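PDB 2IMQ: nitrophorin Cim l NP from Cimex lectularius, which carries nitric oxide on a heme group and delivers it to the victim during feeding, causing vasodilation. Local coordinates for residues W213-V218 with T242-Y247. Sequence-based numbering, arbitrary orientation.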
# COMPACT_ATOMS: atom_id res chain seq x y z
N TRP A 213 9.75 8.94 -6.36
CA TRP A 213 8.74 8.60 -5.39
C TRP A 213 9.31 8.80 -4.01
O TRP A 213 10.50 8.53 -3.76
CB TRP A 213 8.28 7.19 -5.59
CG TRP A 213 7.46 6.91 -6.82
CD1 TRP A 213 7.93 6.68 -8.08
CD2 TRP A 213 6.04 6.82 -6.89
NE1 TRP A 213 6.89 6.49 -8.94
CE2 TRP A 213 5.71 6.55 -8.23
CE3 TRP A 213 5.02 6.90 -5.94
CZ2 TRP A 213 4.41 6.34 -8.63
CZ3 TRP A 213 3.73 6.75 -6.33
CH2 TRP A 213 3.40 6.44 -7.67
N THR A 214 8.48 9.26 -3.10
CA THR A 214 8.95 9.56 -1.76
C THR A 214 8.26 8.67 -0.80
O THR A 214 7.07 8.47 -0.90
CB THR A 214 8.65 11.02 -1.45
OG1 THR A 214 9.24 11.87 -2.47
CG2 THR A 214 9.21 11.44 -0.12
N GLU A 215 8.98 8.21 0.21
CA GLU A 215 8.37 7.54 1.33
C GLU A 215 8.33 8.51 2.53
O GLU A 215 9.29 9.22 2.78
CB GLU A 215 9.19 6.32 1.72
CG GLU A 215 8.51 5.46 2.76
CD GLU A 215 9.22 4.18 3.09
OE1 GLU A 215 10.44 4.05 2.77
OE2 GLU A 215 8.55 3.25 3.64
N PRO A 216 7.23 8.58 3.24
CA PRO A 216 7.25 9.38 4.47
C PRO A 216 8.33 8.86 5.42
O PRO A 216 8.76 7.70 5.32
CB PRO A 216 5.89 9.11 5.07
CG PRO A 216 5.04 8.75 3.95
CD PRO A 216 5.97 7.84 3.07
N GLN A 217 8.79 9.73 6.33
CA GLN A 217 9.76 9.26 7.33
C GLN A 217 9.23 8.08 8.14
O GLN A 217 8.13 8.08 8.64
CB GLN A 217 10.13 10.38 8.32
CG GLN A 217 11.08 9.90 9.41
CD GLN A 217 11.48 10.90 10.46
OE1 GLN A 217 12.47 10.63 11.18
NE2 GLN A 217 10.73 12.01 10.60
N VAL A 218 10.08 7.07 8.24
CA VAL A 218 9.78 5.88 8.99
C VAL A 218 10.34 6.02 10.40
O VAL A 218 11.51 6.21 10.58
CB VAL A 218 10.43 4.64 8.33
CG1 VAL A 218 10.25 3.42 9.16
CG2 VAL A 218 9.82 4.42 6.93
N THR A 242 8.29 -4.24 5.07
CA THR A 242 7.68 -4.92 3.93
C THR A 242 6.61 -4.07 3.26
O THR A 242 6.81 -3.53 2.17
CB THR A 242 7.25 -6.29 4.33
OG1 THR A 242 6.36 -6.19 5.42
CG2 THR A 242 8.42 -7.09 4.76
N ASP A 243 5.53 -3.81 3.97
CA ASP A 243 4.48 -2.88 3.47
C ASP A 243 5.00 -1.45 3.50
O ASP A 243 5.50 -1.00 4.54
CB ASP A 243 3.24 -3.01 4.32
CG ASP A 243 2.49 -4.29 3.98
OD1 ASP A 243 1.78 -4.27 2.91
OD2 ASP A 243 2.57 -5.36 4.64
N ARG A 244 4.85 -0.72 2.40
CA ARG A 244 5.33 0.61 2.25
C ARG A 244 4.27 1.44 1.60
O ARG A 244 3.41 0.95 0.87
CB ARG A 244 6.62 0.67 1.37
CG ARG A 244 7.66 -0.38 1.70
CD ARG A 244 8.35 -0.23 3.04
NE ARG A 244 9.42 0.74 3.02
CZ ARG A 244 10.69 0.46 2.78
NH1 ARG A 244 11.09 -0.80 2.56
NH2 ARG A 244 11.57 1.46 2.72
N ALA A 245 4.36 2.74 1.83
CA ALA A 245 3.57 3.75 1.09
C ALA A 245 4.49 4.76 0.49
O ALA A 245 5.29 5.38 1.20
CB ALA A 245 2.58 4.45 2.03
N LEU A 246 4.38 4.93 -0.81
CA LEU A 246 5.16 5.91 -1.55
C LEU A 246 4.18 6.88 -2.19
O LEU A 246 3.05 6.53 -2.55
CB LEU A 246 5.96 5.26 -2.68
CG LEU A 246 6.87 4.15 -2.28
CD1 LEU A 246 7.57 3.61 -3.53
CD2 LEU A 246 7.86 4.57 -1.19
N TYR A 247 4.62 8.12 -2.35
CA TYR A 247 3.80 9.15 -2.97
C TYR A 247 4.58 10.01 -3.92
O TYR A 247 5.78 10.14 -3.79
CB TYR A 247 3.15 10.05 -1.91
CG TYR A 247 4.07 10.89 -1.08
CD1 TYR A 247 4.35 12.24 -1.43
CD2 TYR A 247 4.68 10.41 0.03
CE1 TYR A 247 5.21 13.04 -0.64
CE2 TYR A 247 5.50 11.22 0.82
CZ TYR A 247 5.77 12.50 0.49
OH TYR A 247 6.62 13.24 1.32
O HOH W 1 7.66 12.10 -4.45
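Arg244 meets Glu215 side-on, NE to OE2 at 2.7 Å and NH2 to OE1 at 2.8 Å, a bidentate salt bridge in which both carboxylate oxygens lie near the guanidinium plane. The carboxylate is turned 28° from that plane: OE1 offers its syn lone pair, whereas NE reaches OE2 from the syn side but out of the carboxylate plane. Glu215 arrives extended, its CG anti to the backbone N (chi1 -172°); Arg244 folds at chi2 and chi3 to present this edge. At the other end, Thr214 and Tyr247 exchange two backbone hydrogen bonds, Thr214 N to Tyr247 O and Tyr247 N to Thr214 O, both 2.9 Å. This single antiparallel bridge fastens an irregular segment to 243-248, an edge strand of one of the two sheets in the DNase I-like beta-sandwich. Thr214 CB sits over one face of the Tyr247 ring in a CH-pi contact, and a water links Thr214 OG1 to Tyr247 O. Leu246 packs CB against Trp213 CE3 (3.8 Å) and CD2 against Glu215 CB. Pro216 CD lies 3.2 Å from Ala245 O, a buried carbonyl without a polar partner. Farther out, Tyr260 OH hydrogen-bonds Glu215 OE2, and Asp199 OD1 forms a second salt bridge with Arg244 NH1.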